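Side-chain contacts in MutT/nudix family protein (Enterococcus faecalis, PDB 2FML), which is of unknown function but joins a Nudix domain to an NrtR-type winged-helix domain, a pairing consistent with a Nudix-related transcriptional regulator: residues N195-V198 against D199-H203; R221-F224 against A225-G229; K11-Y14 against E15-S19; E86-V89 against L90-T93; D116-R120 against G121-T125. One frame throughout, in Å; residues are numbered along the deposited sequence.

Contact 1 (N195-V198 against D199-H203); sequences NRVV and DKMEH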
loop_
_atom_site.group_PDB
_atom_site.type_symbol
_atom_site.label_atom_id
_atom_site.label_comp_id
_atom_site.label_asym_id
_atom_site.label_seq_id
_atom_site.Cartn_x
_atom_site.Cartn_y
_atom_site.Cartn_z
ATOM N N ASN A 195 5.662 2.916 12.564
ATOM C CA ASN A 195 6.190 4.108 11.878
ATOM C C ASN A 195 5.091 4.797 11.018
ATOM O O ASN A 195 5.098 6.017 10.866
ATOM C CB ASN A 195 7.412 3.696 11.026
ATOM C CG ASN A 195 8.637 3.472 11.879
ATOM O OD1 ASN A 195 8.709 4.021 12.978
ATOM N ND2 ASN A 195 9.598 2.679 11.408
ATOM N N ARG A 196 4.153 4.011 10.478
ATOM C CA ARG A 196 3.071 4.564 9.666
ATOM C C ARG A 196 2.175 5.461 10.509
ATOM O O ARG A 196 1.759 6.523 10.048
ATOM C CB ARG A 196 2.237 3.457 8.971
ATOM C CG ARG A 196 0.959 3.977 8.220
ATOM C CD ARG A 196 1.338 4.646 6.893
ATOM N NE ARG A 196 2.495 3.945 6.276
ATOM C CZ ARG A 196 2.437 3.017 5.340
ATOM N NH1 ARG A 196 1.255 2.639 4.840
ATOM N NH2 ARG A 196 3.573 2.480 4.887
ATOM N N VAL A 197 1.877 5.025 11.726
ATOM C CA VAL A 197 1.109 5.829 12.697
ATOM C C VAL A 197 1.836 7.162 13.110
ATOM O O VAL A 197 1.257 8.260 12.994
ATOM C CB VAL A 197 0.729 4.986 13.965
ATOM C CG1 VAL A 197 0.004 5.866 15.012
ATOM C CG2 VAL A 197 -0.084 3.720 13.589
ATOM N N VAL A 198 3.088 7.056 13.585
ATOM C CA VAL A 198 3.990 8.216 13.763
ATOM C C VAL A 198 4.008 9.189 12.568
ATOM O O VAL A 198 3.914 10.401 12.779
ATOM C CB VAL A 198 5.452 7.783 14.040
ATOM C CG1 VAL A 198 6.315 9.018 14.164
ATOM C CG2 VAL A 198 5.544 6.900 15.303
ATOM N N ASP A 199 4.118 8.653 11.333
ATOM C CA ASP A 199 4.082 9.467 10.084
ATOM C C ASP A 199 2.762 10.135 9.735
ATOM O O ASP A 199 2.750 11.126 8.985
ATOM C CB ASP A 199 4.498 8.658 8.840
ATOM C CG ASP A 199 5.954 8.217 8.881
ATOM O OD1 ASP A 199 6.699 8.743 9.745
ATOM O OD2 ASP A 199 6.349 7.332 8.071
ATOM N N LYS A 200 1.660 9.603 10.247
ATOM C CA LYS A 200 0.340 9.996 9.764
ATOM C C LYS A 200 -0.417 10.799 10.801
ATOM O O LYS A 200 -1.171 11.711 10.433
ATOM C CB LYS A 200 -0.464 8.755 9.311
ATOM C CG LYS A 200 -1.104 8.898 7.966
ATOM C CD LYS A 200 -0.901 7.645 7.137
ATOM C CE LYS A 200 -0.802 8.015 5.652
ATOM N NZ LYS A 200 -0.082 6.983 4.820
HETATM N N MSE A 201 -0.184 10.489 12.088
HETATM C CA MSE A 201 -1.052 10.977 13.167
HETATM C C MSE A 201 -1.156 12.500 13.318
HETATM O O MSE A 201 -2.183 12.992 13.767
HETATM C CB MSE A 201 -0.714 10.314 14.503
HETATM C CG MSE A 201 0.655 10.635 15.027
HETATM SE SE MSE A 201 1.072 9.558 16.610
HETATM C CE MSE A 201 2.475 10.815 17.425
ATOM N N GLU A 202 -0.115 13.224 12.903
ATOM C CA GLU A 202 -0.053 14.690 13.049
ATOM C C GLU A 202 -1.032 15.421 12.121
ATOM O O GLU A 202 -1.521 16.503 12.466
ATOM C CB GLU A 202 1.373 15.231 12.839
ATOM C CG GLU A 202 1.649 16.553 13.596
ATOM C CD GLU A 202 2.818 17.419 13.052
ATOM O OE1 GLU A 202 2.696 18.680 13.066
ATOM O OE2 GLU A 202 3.854 16.859 12.619
ATOM N N HIS A 203 -1.329 14.817 10.966
ATOM C CA HIS A 203 -2.151 15.424 9.910
ATOM C C HIS A 203 -3.318 14.511 9.488
ATOM O O HIS A 203 -4.203 14.910 8.678
ATOM C CB HIS A 203 -1.283 15.727 8.680
ATOM C CG HIS A 203 0.019 16.398 9.007
ATOM N ND1 HIS A 203 1.236 15.739 8.942
ATOM C CD2 HIS A 203 0.293 17.669 9.407
ATOM C CE1 HIS A 203 2.201 16.579 9.288
ATOM N NE2 HIS A 203 1.655 17.755 9.573
HETATM O O HOH W 1 -0.981 4.774 3.710
#
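Val197 and Met201, a selenomethionine, pack one turn apart where helix 186-200 runs out, and their side chains cross at about a right angle with CG1 of Val197 4.2 Å from SE of Met201. CG of Met201 sits between its backbone N and carbonyl carbon (chi1 65°), which brings Met201 CG to 3.2 Å from Val197 O. That oxygen takes two donors, Met201 N at 2.8 Å and Lys200 N at 3.1 Å, the latter from well above the carbonyl plane. Phe227 and Val207 cover this buried side.

The opposite character prevails where Arg196 and Lys200 run side by side. Lys200 NZ lies 3.4 Å from Arg196 CD and 4.2 Å from Arg196 NE. One water accepts from Lys200 NZ at 2.6 Å and weakly from Arg196 NH1, which also donates to Leu109 O. The shared water, with Leu109 O on the arginine, probably tempers the mutual repulsion of two cations, whereas the tight side rests on apolar packing and backbone bonds.

Contact 2 (R221-F224 against A225-G229); sequences RKVF and AKFLG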
loop_
_atom_site.group_PDB
_atom_site.type_symbol
_atom_site.label_atom_id
_atom_site.label_comp_id
_atom_site.label_asym_id
_atom_site.label_seq_id
_atom_site.Cartn_x
_atom_site.Cartn_y
_atom_site.Cartn_z
ATOM N N ARG A 221 -3.148 13.610 23.733
ATOM C CA ARG A 221 -1.720 13.784 24.026
ATOM C C ARG A 221 -1.024 12.489 24.522
ATOM O O ARG A 221 0.094 12.201 24.089
ATOM C CB ARG A 221 -1.492 14.943 24.987
ATOM C CG ARG A 221 -1.702 16.309 24.337
ATOM C CD ARG A 221 -2.039 17.422 25.379
ATOM N NE ARG A 221 -0.920 17.596 26.285
ATOM C CZ ARG A 221 -0.986 17.502 27.607
ATOM N NH1 ARG A 221 -2.144 17.285 28.216
ATOM N NH2 ARG A 221 0.122 17.646 28.324
ATOM N N LYS A 222 -1.681 11.728 25.411
ATOM C CA LYS A 222 -1.126 10.474 26.014
ATOM C C LYS A 222 -0.937 9.355 24.993
ATOM O O LYS A 222 0.005 8.580 25.080
ATOM C CB LYS A 222 -2.011 9.991 27.177
ATOM C CG LYS A 222 -2.006 10.933 28.451
ATOM C CD LYS A 222 -2.382 10.159 29.730
ATOM C CE LYS A 222 -2.495 11.024 30.979
ATOM N NZ LYS A 222 -2.735 10.138 32.191
ATOM N N VAL A 223 -1.845 9.281 24.017
ATOM C CA VAL A 223 -1.718 8.375 22.903
ATOM C C VAL A 223 -0.556 8.821 22.002
ATOM O O VAL A 223 0.356 8.043 21.742
ATOM C CB VAL A 223 -3.024 8.260 22.123
ATOM C CG1 VAL A 223 -2.770 7.516 20.819
ATOM C CG2 VAL A 223 -4.069 7.564 22.966
ATOM N N PHE A 224 -0.577 10.067 21.551
ATOM C CA PHE A 224 0.533 10.623 20.814
ATOM C C PHE A 224 1.910 10.429 21.487
ATOM O O PHE A 224 2.881 10.131 20.812
ATOM C CB PHE A 224 0.303 12.106 20.572
ATOM C CG PHE A 224 -0.347 12.410 19.261
ATOM C CD1 PHE A 224 -1.621 11.893 18.955
ATOM C CD2 PHE A 224 0.311 13.224 18.318
ATOM C CE1 PHE A 224 -2.230 12.173 17.730
ATOM C CE2 PHE A 224 -0.292 13.523 17.098
ATOM C CZ PHE A 224 -1.573 12.993 16.805
ATOM N N ALA A 225 1.995 10.592 22.806
ATOM C CA ALA A 225 3.280 10.432 23.487
ATOM C C ALA A 225 3.738 8.949 23.514
ATOM O O ALA A 225 4.943 8.683 23.441
ATOM C CB ALA A 225 3.254 11.056 24.889
ATOM N N LYS A 226 2.793 8.005 23.636
ATOM C CA LYS A 226 3.129 6.557 23.560
ATOM C C LYS A 226 3.774 6.193 22.194
ATOM O O LYS A 226 4.697 5.376 22.132
ATOM C CB LYS A 226 1.926 5.595 23.840
ATOM C CG LYS A 226 1.351 5.532 25.293
ATOM C CD LYS A 226 2.307 5.990 26.383
ATOM C CE LYS A 226 3.039 4.881 27.122
ATOM N NZ LYS A 226 3.609 5.370 28.475
ATOM N N PHE A 227 3.276 6.798 21.111
ATOM C CA PHE A 227 3.915 6.641 19.790
ATOM C C PHE A 227 5.226 7.431 19.625
ATOM O O PHE A 227 6.145 6.968 18.933
ATOM C CB PHE A 227 2.928 6.930 18.665
ATOM C CG PHE A 227 1.925 5.838 18.475
ATOM C CD1 PHE A 227 2.276 4.645 17.803
ATOM C CD2 PHE A 227 0.647 5.975 18.975
ATOM C CE1 PHE A 227 1.367 3.607 17.618
ATOM C CE2 PHE A 227 -0.281 4.979 18.778
ATOM C CZ PHE A 227 0.068 3.768 18.121
ATOM N N LEU A 228 5.304 8.592 20.275
ATOM C CA LEU A 228 6.486 9.463 20.217
ATOM C C LEU A 228 7.571 8.955 21.129
ATOM O O LEU A 228 8.740 9.122 20.846
ATOM C CB LEU A 228 6.108 10.930 20.524
ATOM C CG LEU A 228 5.320 11.573 19.359
ATOM C CD1 LEU A 228 4.618 12.876 19.713
ATOM C CD2 LEU A 228 6.174 11.749 18.105
ATOM N N GLY A 229 7.169 8.295 22.216
ATOM C CA GLY A 229 8.098 7.731 23.192
ATOM C C GLY A 229 8.554 8.796 24.161
ATOM O O GLY A 229 9.641 8.723 24.701
#
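Val223 and Phe227 point the same way from successive turns of helix 217-228 and lie alongside each other, Val223 CG1 being 4.1 Å from CE2 of the Phe227 ring. The ring's CD2 comes within 3.5 Å of Val223 O, which it meets obliquely. On another flank Leu228 folds its branch back on the preceding turn: CG is anti to its own carbonyl carbon (chi1 -72°), which sets Leu228 CG 3.2 Å and Leu228 CD1 3.4 Å from Phe224 O. Lys226 does something similar with its aliphatic part, laying CG 3.3 Å from Lys222 O before the rest of the chain leads away.

Behind these touches stands the regular backbone bonding that sets their spacing. Phe227 N reaches Val223 O at 3.2 Å, and Leu228 N reaches Phe224 O at 2.9 Å. The helix closes at Gly229, whose positive phi takes the chain out of helical geometry.

Farther out, the Phe224 ring meets Phe240 edge-to-face, the Phe227 ring meets Phe194, and Arg221 NE donates a hydrogen bond to Ile235 O. The helix is thus packed between helix 237-244 of the winged-helix domain, helix 186-200 with Met201 just beyond it, and the strands 39-50 and 55-63, which touch it through Tyr49 and Leu56.

Contact 3 (K11-Y14 against E15-S19); sequences KNYY and ERQAS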
loop_
_atom_site.group_PDB
_atom_site.type_symbol
_atom_site.label_atom_id
_atom_site.label_comp_id
_atom_site.label_asym_id
_atom_site.label_seq_id
_atom_site.Cartn_x
_atom_site.Cartn_y
_atom_site.Cartn_z
ATOM N N LYS A 11 -6.856 -16.384 -32.274
ATOM C CA LYS A 11 -6.689 -15.633 -31.029
ATOM C C LYS A 11 -6.871 -14.122 -31.260
ATOM O O LYS A 11 -7.471 -13.422 -30.440
ATOM C CB LYS A 11 -5.320 -15.974 -30.445
ATOM C CG LYS A 11 -4.788 -15.113 -29.348
ATOM C CD LYS A 11 -3.429 -15.628 -28.916
ATOM C CE LYS A 11 -2.521 -14.519 -28.372
ATOM N NZ LYS A 11 -2.633 -14.273 -26.887
ATOM N N ASN A 12 -6.400 -13.566 -32.353
ATOM C CA ASN A 12 -6.700 -12.139 -32.469
ATOM C C ASN A 12 -8.098 -11.805 -32.992
ATOM O O ASN A 12 -8.592 -10.744 -32.682
ATOM C CB ASN A 12 -5.591 -11.296 -33.118
ATOM C CG ASN A 12 -5.257 -11.801 -34.424
ATOM O OD1 ASN A 12 -5.315 -13.008 -34.599
ATOM N ND2 ASN A 12 -4.980 -10.920 -35.396
ATOM N N TYR A 13 -8.751 -12.718 -33.707
ATOM C CA TYR A 13 -10.160 -12.572 -33.985
ATOM C C TYR A 13 -10.934 -12.407 -32.635
ATOM O O TYR A 13 -11.776 -11.549 -32.499
ATOM C CB TYR A 13 -10.713 -13.761 -34.820
ATOM C CG TYR A 13 -12.207 -13.657 -34.809
ATOM C CD1 TYR A 13 -12.950 -14.313 -33.829
ATOM C CD2 TYR A 13 -12.876 -12.818 -35.711
ATOM C CE1 TYR A 13 -14.314 -14.130 -33.752
ATOM C CE2 TYR A 13 -14.259 -12.656 -35.648
ATOM C CZ TYR A 13 -14.945 -13.299 -34.650
ATOM O OH TYR A 13 -16.283 -13.131 -34.534
ATOM N N TYR A 14 -10.647 -13.256 -31.650
ATOM C CA TYR A 14 -11.322 -13.202 -30.341
ATOM C C TYR A 14 -10.922 -11.974 -29.478
ATOM O O TYR A 14 -11.806 -11.366 -28.856
ATOM C CB TYR A 14 -11.179 -14.533 -29.579
ATOM C CG TYR A 14 -12.134 -15.628 -30.160
ATOM C CD1 TYR A 14 -11.669 -16.661 -31.029
ATOM C CD2 TYR A 14 -13.500 -15.569 -29.892
ATOM C CE1 TYR A 14 -12.556 -17.632 -31.577
ATOM C CE2 TYR A 14 -14.393 -16.534 -30.431
ATOM C CZ TYR A 14 -13.932 -17.557 -31.252
ATOM O OH TYR A 14 -14.921 -18.413 -31.761
ATOM N N GLU A 15 -9.624 -11.635 -29.436
ATOM C CA GLU A 15 -9.118 -10.392 -28.773
ATOM C C GLU A 15 -9.625 -9.079 -29.388
ATOM O O GLU A 15 -10.045 -8.173 -28.701
ATOM C CB GLU A 15 -7.591 -10.421 -28.683
ATOM C CG GLU A 15 -7.149 -11.712 -27.991
ATOM C CD GLU A 15 -5.642 -11.883 -27.896
ATOM O OE1 GLU A 15 -4.902 -11.174 -28.609
ATOM O OE2 GLU A 15 -5.190 -12.770 -27.129
ATOM N N ARG A 16 -9.637 -9.033 -30.709
ATOM C CA ARG A 16 -9.770 -7.799 -31.476
ATOM C C ARG A 16 -11.046 -7.589 -32.292
ATOM O O ARG A 16 -11.348 -6.450 -32.650
ATOM C CB ARG A 16 -8.563 -7.702 -32.397
ATOM C CG ARG A 16 -7.306 -7.700 -31.580
ATOM C CD ARG A 16 -6.103 -7.598 -32.412
ATOM N NE ARG A 16 -4.952 -7.240 -31.573
ATOM C CZ ARG A 16 -3.673 -7.434 -31.907
ATOM N NH1 ARG A 16 -2.718 -7.031 -31.078
ATOM N NH2 ARG A 16 -3.343 -8.040 -33.060
ATOM N N GLN A 17 -11.773 -8.660 -32.636
ATOM C CA GLN A 17 -13.022 -8.531 -33.432
ATOM C C GLN A 17 -14.279 -8.893 -32.627
ATOM O O GLN A 17 -15.327 -8.214 -32.737
ATOM C CB GLN A 17 -13.017 -9.459 -34.669
ATOM C CG GLN A 17 -12.474 -8.884 -35.988
ATOM C CD GLN A 17 -10.959 -8.678 -35.950
ATOM O OE1 GLN A 17 -10.451 -7.541 -36.129
ATOM N NE2 GLN A 17 -10.218 -9.770 -35.722
ATOM N N ALA A 18 -14.175 -9.990 -31.867
ATOM C CA ALA A 18 -15.291 -10.571 -31.122
ATOM C C ALA A 18 -15.776 -9.582 -30.082
ATOM O O ALA A 18 -15.036 -8.679 -29.713
ATOM C CB ALA A 18 -14.856 -11.907 -30.430
ATOM N N SER A 19 -16.989 -9.772 -29.561
ATOM C CA SER A 19 -17.444 -8.982 -28.426
ATOM C C SER A 19 -16.770 -9.562 -27.178
ATOM O O SER A 19 -16.190 -10.648 -27.203
ATOM C CB SER A 19 -18.937 -9.126 -28.249
ATOM O OG SER A 19 -19.173 -10.452 -27.862
#
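Glu15 reaches back along helix 7-16 toward Lys11, and each step of its side chain has a neighbour there. CB lies 3.5 Å from Lys11 O, and CG presses closer, 3.0 Å from that same Lys11 O. Beyond it the chain is extended, bringing the carboxyl carbon CD to 3.6 Å from Lys11 CG. At the tip, OE2 offers its syn lone pair to Lys11 NZ in a 3.0 Å salt bridge; the lysine turns its ammonium group into position with a bend at its last torsion (chi4 90°).

At the end of the helix the two tyrosines meet Gln17 and Ala18. Gln17 CB comes obliquely to the Tyr13 ring, 3.5 Å from CD2 of Tyr13, while Ala18 N lies over one face of that ring. Ala18 CB is shared, 4.0 Å from Tyr13 CE1 and 3.9 Å from Tyr14 CD2. Tyr13 O accepts from both Gln17 N and Ala18 N, the second a bond spanning five residues, as the helix widens and ends.

Arg69 of the second subunit donates to Glu15 O, and so this small helical pair lies against the partner chain. Helix 20-27 follows directly, its first turn capped by Ser19 OG hydrogen-bonded to Glu22 N, and it packs back on helix 7-16 with Trp26 stacked on Tyr14 and Phe23 against Glu15.

Contact 4 (E86-V89 against L90-T93); sequences EDSV and LRET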
loop_
_atom_site.group_PDB
_atom_site.type_symbol
_atom_site.label_atom_id
_atom_site.label_comp_id
_atom_site.label_asym_id
_atom_site.label_seq_id
_atom_site.Cartn_x
_atom_site.Cartn_y
_atom_site.Cartn_z
ATOM N N GLU A 86 -9.026 -7.561 1.566
ATOM C CA GLU A 86 -9.886 -6.964 2.577
ATOM C C GLU A 86 -10.869 -7.993 3.260
ATOM O O GLU A 86 -10.907 -8.121 4.494
ATOM C CB GLU A 86 -10.719 -5.822 1.964
ATOM C CG GLU A 86 -9.967 -4.574 1.662
ATOM C CD GLU A 86 -9.310 -4.568 0.256
ATOM O OE1 GLU A 86 -9.388 -5.579 -0.494
ATOM O OE2 GLU A 86 -8.722 -3.511 -0.104
ATOM N N ASP A 87 -11.655 -8.696 2.460
ATOM C CA ASP A 87 -12.558 -9.765 2.925
ATOM C C ASP A 87 -11.764 -10.821 3.717
ATOM O O ASP A 87 -12.167 -11.271 4.799
ATOM C CB ASP A 87 -13.106 -10.493 1.695
ATOM C CG ASP A 87 -14.160 -9.705 0.956
ATOM O OD1 ASP A 87 -14.695 -8.717 1.525
ATOM O OD2 ASP A 87 -14.488 -10.126 -0.197
ATOM N N SER A 88 -10.635 -11.208 3.137
ATOM C CA SER A 88 -9.845 -12.303 3.660
ATOM C C SER A 88 -9.247 -11.936 5.063
ATOM O O SER A 88 -9.255 -12.759 6.023
ATOM C CB SER A 88 -8.757 -12.680 2.606
ATOM O OG SER A 88 -8.000 -13.810 3.031
ATOM N N VAL A 89 -8.741 -10.714 5.193
ATOM C CA VAL A 89 -8.079 -10.334 6.467
ATOM C C VAL A 89 -9.087 -10.239 7.614
ATOM O O VAL A 89 -8.775 -10.595 8.757
ATOM C CB VAL A 89 -7.156 -9.073 6.358
ATOM C CG1 VAL A 89 -7.974 -7.747 6.311
ATOM C CG2 VAL A 89 -6.120 -9.098 7.503
ATOM N N LEU A 90 -10.300 -9.796 7.294
ATOM C CA LEU A 90 -11.379 -9.788 8.246
ATOM C C LEU A 90 -11.871 -11.164 8.680
ATOM O O LEU A 90 -12.183 -11.345 9.836
ATOM C CB LEU A 90 -12.581 -8.967 7.726
ATOM C CG LEU A 90 -12.483 -7.511 7.221
ATOM C CD1 LEU A 90 -13.921 -7.070 6.794
ATOM C CD2 LEU A 90 -11.893 -6.621 8.225
ATOM N N ARG A 91 -11.970 -12.094 7.732
ATOM C CA ARG A 91 -12.306 -13.511 7.977
ATOM C C ARG A 91 -11.207 -14.229 8.812
ATOM O O ARG A 91 -11.522 -14.922 9.786
ATOM C CB ARG A 91 -12.423 -14.194 6.623
ATOM C CG ARG A 91 -13.191 -15.508 6.537
ATOM C CD ARG A 91 -12.744 -16.186 5.284
ATOM N NE ARG A 91 -11.656 -17.017 5.695
ATOM C CZ ARG A 91 -10.465 -17.149 5.159
ATOM N NH1 ARG A 91 -10.048 -16.520 4.075
ATOM N NH2 ARG A 91 -9.677 -17.970 5.772
ATOM N N GLU A 92 -9.944 -14.060 8.436
ATOM C CA GLU A 92 -8.794 -14.641 9.177
ATOM C C GLU A 92 -8.615 -14.118 10.580
ATOM O O GLU A 92 -8.280 -14.875 11.480
ATOM C CB GLU A 92 -7.499 -14.493 8.406
ATOM C CG GLU A 92 -7.448 -15.389 7.178
ATOM C CD GLU A 92 -7.237 -16.899 7.498
ATOM O OE1 GLU A 92 -6.813 -17.276 8.621
ATOM O OE2 GLU A 92 -7.453 -17.717 6.582
ATOM N N THR A 93 -8.891 -12.836 10.776
ATOM C CA THR A 93 -8.790 -12.225 12.096
ATOM C C THR A 93 -9.882 -12.773 13.005
ATOM O O THR A 93 -9.609 -13.145 14.146
ATOM C CB THR A 93 -8.863 -10.686 12.017
ATOM O OG1 THR A 93 -7.803 -10.232 11.186
ATOM C CG2 THR A 93 -8.843 -9.991 13.451
#
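Over one face of the Arg91 guanidinium lies Ser88 O. Beside it, Arg91 NH1 passes 3.6 Å from Ser88 OG. Glu83 and Glu95 supply salt-bridge partners to NH1 and NH2, while Glu92 OE2 is modelled so near NH2 that the exact length of that bridge is doubtful. Ser88 O also accepts Glu92 N at 2.8 Å, nearly in line with its C=O.

At the next residue, Val89 O receives two bonds from one residue, Thr93 N at 3.0 Å and Thr93 OG1 at 2.6 Å, from opposite faces of the carbonyl plane. The hydroxyl can do this because OG1 stands anti to the carbonyl carbon of Thr93 (chi1 -59°). Leu90 instead lays its CG 3.2 Å from Glu86 O.

Val89 faces strands 39-50, 106-112 and 123-131. In a Nudix-family protein, this helix, carrying Arg91, Glu92 and Glu95 in the signature segment 77-98, is the Nudix-box helix; in catalytically active relatives several of its glutamates bind metal ions.

Contact 5 (D116-R120 against G121-T125); sequences DRDPR and GWVVT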
loop_
_atom_site.group_PDB
_atom_site.type_symbol
_atom_site.label_atom_id
_atom_site.label_comp_id
_atom_site.label_asym_id
_atom_site.label_seq_id
_atom_site.Cartn_x
_atom_site.Cartn_y
_atom_site.Cartn_z
ATOM N N ASP A 116 12.161 -14.611 -0.243
ATOM C CA ASP A 116 12.366 -15.659 0.739
ATOM C C ASP A 116 11.811 -15.343 2.129
ATOM O O ASP A 116 12.318 -15.921 3.123
ATOM C CB ASP A 116 13.876 -15.930 0.883
ATOM C CG ASP A 116 14.645 -14.651 1.264
ATOM O OD1 ASP A 116 13.995 -13.553 1.377
ATOM O OD2 ASP A 116 15.877 -14.729 1.425
ATOM N N ARG A 117 10.807 -14.460 2.219
ATOM C CA ARG A 117 10.182 -14.173 3.487
ATOM C C ARG A 117 9.432 -15.393 4.138
ATOM O O ARG A 117 9.232 -15.398 5.335
ATOM C CB ARG A 117 9.183 -12.978 3.341
ATOM C CG ARG A 117 8.015 -13.208 2.363
ATOM C CD ARG A 117 7.141 -11.977 2.342
ATOM N NE ARG A 117 6.500 -11.884 3.638
ATOM C CZ ARG A 117 5.519 -12.684 4.052
ATOM N NH1 ARG A 117 5.018 -13.624 3.237
ATOM N NH2 ARG A 117 5.077 -12.587 5.299
ATOM N N ASP A 118 9.013 -16.396 3.342
ATOM C CA ASP A 118 8.292 -17.569 3.900
ATOM C C ASP A 118 9.047 -18.833 3.509
ATOM O O ASP A 118 9.282 -19.052 2.335
ATOM C CB ASP A 118 6.824 -17.561 3.360
ATOM C CG ASP A 118 5.867 -18.487 4.120
ATOM O OD1 ASP A 118 6.159 -19.661 4.360
ATOM O OD2 ASP A 118 4.765 -18.047 4.450
ATOM N N PRO A 119 9.427 -19.701 4.479
ATOM C CA PRO A 119 10.115 -20.964 4.039
ATOM C C PRO A 119 9.258 -21.933 3.146
ATOM O O PRO A 119 9.817 -22.890 2.573
ATOM C CB PRO A 119 10.484 -21.643 5.349
ATOM C CG PRO A 119 9.534 -21.164 6.267
ATOM C CD PRO A 119 9.224 -19.695 5.932
ATOM N N ARG A 120 7.939 -21.686 3.004
ATOM C CA ARG A 120 7.089 -22.518 2.093
ATOM C C ARG A 120 7.326 -22.287 0.575
ATOM O O ARG A 120 7.020 -23.133 -0.215
ATOM C CB ARG A 120 5.597 -22.354 2.428
ATOM C CG ARG A 120 5.199 -23.139 3.699
ATOM C CD ARG A 120 3.856 -22.686 4.272
ATOM N NE ARG A 120 3.863 -21.295 4.647
ATOM C CZ ARG A 120 2.950 -20.738 5.438
ATOM N NH1 ARG A 120 1.970 -21.465 5.880
ATOM N NH2 ARG A 120 3.000 -19.455 5.724
ATOM N N GLY A 121 7.834 -21.112 0.190
ATOM C CA GLY A 121 8.286 -20.853 -1.162
ATOM C C GLY A 121 7.935 -19.432 -1.446
ATOM O O GLY A 121 8.146 -18.599 -0.637
ATOM N N TRP A 122 7.370 -19.169 -2.605
ATOM C CA TRP A 122 6.862 -17.857 -2.971
ATOM C C TRP A 122 5.501 -17.489 -2.342
ATOM O O TRP A 122 4.428 -17.956 -2.764
ATOM C CB TRP A 122 6.784 -17.797 -4.480
ATOM C CG TRP A 122 6.745 -16.334 -5.084
ATOM C CD1 TRP A 122 6.976 -15.149 -4.462
ATOM C CD2 TRP A 122 6.431 -16.042 -6.446
ATOM N NE1 TRP A 122 6.835 -14.112 -5.377
ATOM C CE2 TRP A 122 6.527 -14.646 -6.605
ATOM C CE3 TRP A 122 6.079 -16.874 -7.576
ATOM C CZ2 TRP A 122 6.270 -14.014 -7.824
ATOM C CZ3 TRP A 122 5.881 -16.238 -8.813
ATOM C CH2 TRP A 122 5.960 -14.822 -8.911
ATOM N N VAL A 123 5.583 -16.653 -1.322
ATOM C CA VAL A 123 4.406 -16.231 -0.538
ATOM C C VAL A 123 4.447 -14.727 -0.370
ATOM O O VAL A 123 5.446 -14.159 0.096
ATOM C CB VAL A 123 4.269 -16.946 0.849
ATOM C CG1 VAL A 123 2.933 -16.565 1.548
ATOM C CG2 VAL A 123 4.367 -18.491 0.702
ATOM N N VAL A 124 3.358 -14.066 -0.798
ATOM C CA VAL A 124 3.274 -12.587 -0.715
ATOM C C VAL A 124 2.122 -12.237 0.240
ATOM O O VAL A 124 1.047 -12.816 0.194
ATOM C CB VAL A 124 3.081 -11.925 -2.151
ATOM C CG1 VAL A 124 2.916 -10.316 -2.107
ATOM C CG2 VAL A 124 4.269 -12.281 -3.011
ATOM N N THR A 125 2.379 -11.262 1.102
ATOM C CA THR A 125 1.405 -10.877 2.050
ATOM C C THR A 125 0.946 -9.403 1.892
ATOM O O THR A 125 1.711 -8.535 1.610
ATOM C CB THR A 125 1.902 -11.259 3.443
ATOM O OG1 THR A 125 0.785 -11.465 4.306
ATOM C CG2 THR A 125 2.834 -10.166 4.068
HETATM O O HOH W 2 8.804 -16.231 0.537
#
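Arg117 is brought to Val123 by two bends: its CG stands between the backbone N and the carbonyl carbon (chi1 61°), and a further turn at chi3 (-68°) swings the guanidinium alongside the start of strand 123-131. NH1 of Arg117 then donates to Val123 O at 3.2 Å. The oxygen lies in the guanidinium plane, yet the donor comes from far above the carbonyl plane, so no lone pair is met squarely. Thr125 CG2 sits over one face of the group, 3.5 Å from Arg117 NH2.

Asp118 lays its aliphatic part against Val123, CB to CB at 3.6 Å, and turns its carboxylate to Arg120. The arginine grips it side-on: NE to Asp118 OD1 at 2.8 Å and NH2 to Asp118 OD2 at 2.6 Å. Arg120 N adds a bond to Asp118 OD1 at 3.0 Å, making an Asx turn, and both donors to OD1 come from the same face of the carboxylate. A type I turn from Asp118 to Gly121 has a weak closing bond, Gly121 N to Asp118 O at 3.3 Å, and a water accepts from Asp118 N and lies within bonding distance of Gly121 O.

Asp185 pairs with Arg117 NE. Three bonds from Arg120 probably limit rotation of the Asp118 carboxylate, and Arg117 NH1 and Asp118 OD2 together bind a glycerol, probably from the crystallisation liquor, a polar site able to hold a small hydroxylated molecule.

Overall arrangement
From the N terminus, the five contacts follow one another in series, and none nests in or crosses another; contacts 1 to 4 each span a helical turn, while contact 5 folds a loop with a beta turn back on the strand it leads into. Contact 3 lies far out, its centre about 42 Å from that of the chain. Contacts 4 and 5 both belong to the Nudix domain, with nearest atoms about 8 Å apart. Contacts 3 and 5 touch the partner subunit most extensively, contacts 1 and 4 through a single residue each. Contacts 1 and 2 meet directly, Met201 packing on Phe224 and Leu228, and so join the end of helix 186-200 to the winged-helix domain.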